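PDB 4ZU5: QdtA, which belongs to the cupin superfamily, with a WxcM-like domain built as a beta sandwich of antiparallel sheets, and is modelled here with thymidine. Local coordinates for residues A[69-74]-A[93-98]. Sequence-based numbering, arbitrary orientation.
Unlike the reference sequence in segment 93-98: Leu94 (reference Phe), Val95 (reference Leu).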
loop_
_atom_site.group_PDB
_atom_site.type_symbol
_atom_site.label_atom_id
_atom_site.label_comp_id
_atom_site.label_asym_id
_atom_site.label_seq_id
_atom_site.Cartn_x
_atom_site.Cartn_y
_atom_site.Cartn_z
ATOM N N ILE A 69 10.784 9.505 10.345
ATOM C CA ILE A 69 10.408 8.517 11.314
ATOM C C ILE A 69 11.440 8.568 12.419
ATOM O O ILE A 69 12.631 8.354 12.165
ATOM C CB ILE A 69 10.450 7.065 10.780
ATOM C CG1 ILE A 69 9.787 6.918 9.427
ATOM C CG2 ILE A 69 9.874 6.133 11.823
ATOM C CD1 ILE A 69 8.411 7.523 9.328
ATOM N N ARG A 70 10.976 8.878 13.617
ATOM C CA ARG A 70 11.847 8.845 14.801
ATOM C C ARG A 70 11.705 7.471 15.426
ATOM O O ARG A 70 10.632 7.099 15.868
ATOM C CB ARG A 70 11.453 9.949 15.795
ATOM C CG ARG A 70 12.106 9.882 17.175
ATOM C CD ARG A 70 11.671 11.035 18.117
ATOM N NE ARG A 70 11.923 12.359 17.548
ATOM C CZ ARG A 70 10.993 13.193 17.092
ATOM N NH1 ARG A 70 9.704 12.895 17.122
ATOM N NH2 ARG A 70 11.359 14.322 16.540
ATOM N N LEU A 71 12.803 6.719 15.445
ATOM C CA LEU A 71 12.859 5.402 16.008
ATOM C C LEU A 71 13.647 5.476 17.302
ATOM O O LEU A 71 14.721 6.081 17.360
ATOM C CB LEU A 71 13.590 4.429 15.078
ATOM C CG LEU A 71 13.040 4.444 13.655
ATOM C CD1 LEU A 71 14.050 3.869 12.669
ATOM C CD2 LEU A 71 11.762 3.656 13.662
ATOM N N LYS A 72 13.148 4.788 18.314
ATOM C CA LYS A 72 13.927 4.705 19.522
ATOM C C LYS A 72 13.756 3.444 20.332
ATOM O O LYS A 72 12.702 2.815 20.374
ATOM C CB LYS A 72 13.693 5.976 20.337
ATOM C CG LYS A 72 12.967 5.845 21.646
ATOM C CD LYS A 72 12.311 7.190 21.914
ATOM C CE LYS A 72 13.049 7.990 22.978
ATOM N NZ LYS A 72 12.219 9.204 23.204
ATOM N N ILE A 73 14.855 3.057 20.965
ATOM C CA ILE A 73 14.865 2.021 21.942
ATOM C C ILE A 73 15.660 2.652 23.090
ATOM O O ILE A 73 16.239 3.731 22.937
ATOM C CB ILE A 73 15.579 0.752 21.410
ATOM C CG1 ILE A 73 17.050 1.012 21.036
ATOM C CG2 ILE A 73 14.884 0.277 20.149
ATOM C CD1 ILE A 73 17.810 -0.217 20.544
ATOM N N PRO A 74 15.784 1.929 24.189
ATOM C CA PRO A 74 16.480 2.556 25.305
ATOM C C PRO A 74 17.895 2.980 24.914
ATOM O O PRO A 74 18.632 2.229 24.262
ATOM C CB PRO A 74 16.459 1.463 26.370
ATOM C CG PRO A 74 15.196 0.727 26.070
ATOM C CD PRO A 74 15.200 0.637 24.570
ATOM N N PRO A 93 9.802 -5.873 16.645
ATOM C CA PRO A 93 9.228 -5.716 17.978
ATOM C C PRO A 93 10.066 -4.811 18.871
ATOM O O PRO A 93 11.310 -4.753 18.752
ATOM C CB PRO A 93 9.246 -7.138 18.518
ATOM C CG PRO A 93 8.922 -7.927 17.297
ATOM C CD PRO A 93 9.843 -7.299 16.269
ATOM N N LEU A 94 9.321 -4.037 19.641
ATOM C CA LEU A 94 9.845 -3.261 20.739
ATOM C C LEU A 94 10.720 -2.130 20.306
ATOM O O LEU A 94 11.647 -1.713 21.016
ATOM C CB LEU A 94 10.616 -4.154 21.687
ATOM C CG LEU A 94 9.686 -5.065 22.492
ATOM C CD1 LEU A 94 10.557 -5.915 23.384
ATOM C CD2 LEU A 94 8.608 -4.366 23.302
ATOM N N VAL A 95 10.350 -1.546 19.184
ATOM C CA VAL A 95 10.935 -0.307 18.784
ATOM C C VAL A 95 9.835 0.739 18.887
ATOM O O VAL A 95 8.743 0.513 18.409
ATOM C CB VAL A 95 11.397 -0.396 17.336
ATOM C CG1 VAL A 95 11.859 0.964 16.835
ATOM C CG2 VAL A 95 12.547 -1.410 17.198
ATOM N N TRP A 96 10.112 1.870 19.540
ATOM C CA TRP A 96 9.130 2.946 19.682
ATOM C C TRP A 96 9.257 3.834 18.480
ATOM O O TRP A 96 10.366 4.214 18.059
ATOM C CB TRP A 96 9.412 3.755 20.988
ATOM C CG TRP A 96 8.483 4.912 21.297
ATOM C CD1 TRP A 96 8.656 6.200 20.925
ATOM C CD2 TRP A 96 7.292 4.892 22.078
ATOM N NE1 TRP A 96 7.625 6.990 21.394
ATOM C CE2 TRP A 96 6.784 6.213 22.119
ATOM C CE3 TRP A 96 6.563 3.896 22.691
ATOM C CZ2 TRP A 96 5.596 6.547 22.760
ATOM C CZ3 TRP A 96 5.419 4.238 23.381
ATOM C CH2 TRP A 96 4.926 5.560 23.374
ATOM N N ARG A 97 8.129 4.270 17.945
ATOM C CA ARG A 97 8.244 5.215 16.855
ATOM C C ARG A 97 7.254 6.354 16.863
ATOM O O ARG A 97 6.158 6.246 17.410
ATOM C CB ARG A 97 8.263 4.517 15.501
ATOM C CG ARG A 97 6.915 4.276 14.882
ATOM C CD ARG A 97 6.074 3.444 15.819
ATOM N NE ARG A 97 6.688 2.181 16.238
ATOM C CZ ARG A 97 6.532 1.028 15.593
ATOM N NH1 ARG A 97 5.823 1.003 14.470
ATOM N NH2 ARG A 97 7.056 -0.089 16.088
ATOM N N GLU A 98 7.718 7.441 16.264
ATOM C CA GLU A 98 6.935 8.659 15.981
ATOM C C GLU A 98 7.230 9.114 14.558
ATOM O O GLU A 98 8.300 8.864 13.995
ATOM C CB GLU A 98 7.343 9.739 16.996
ATOM C CG GLU A 98 7.100 9.326 18.435
ATOM C CD GLU A 98 7.855 10.154 19.451
ATOM O OE1 GLU A 98 8.424 11.169 19.030
ATOM O OE2 GLU A 98 7.849 9.761 20.630
#
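In Arg70 the chain leaves opposite the backbone N (chi1 170°) and bends at chi3, which brings its guanidinium over to Glu98. Glu98 turns CG beside its own N (chi1 -59°) and extends beyond it, and the end of the chain comes close to Arg70. The two residues face each other in an antiparallel ladder of the cupin fold, where strand 67-73 pairs with strand 96-100. Arg70 NH1 forms a salt bridge to Glu98 OE1 at 2.9 Å. The oxygen is met nearly along its C-O axis, and the two flat groups are turned 63° apart. Arg70 CD also rests 3.4 Å from Glu98 OE1. The other carboxylate oxygen, Glu98 OE2, accepts a bond from Trp96 NE1 at 2.9 Å, and this bond lies in the indole plane. With a partner on each oxygen, the carboxylate is probably restrained in its rotation, and the nearby positive charge probably keeps it ionised. Lys72 runs beside Trp96, pointing the same way, with Lys72 CD 3.9 Å from Trp96 CD1. Tyr125 of helix 125-136 meets the indole edge-to-face.

Two hydrogen-bonded pairs, Arg70 with Glu98 and Lys72 with Trp96, hold the backbones together through four N-H...O bonds. Between them sits the non-hydrogen-bonded pair Leu71 and Arg97. On this other face of the sheet, Leu71 CD2 packs on Arg97 CB at 4.0 Å and on Val95 CG1. Ile73 CG2 touches Val95 CG2 beyond the last bridge. Leu71 and Arg97 both touch Ile91 of strand 87-91, in the other sheet of the sandwich. The Arg97 chain, bent at chi2 and chi3, comes back to its own segment. Its NH1 binds Gln58 OE1, while NH2 donates to Val95 O at 2.9 Å, within the guanidinium plane.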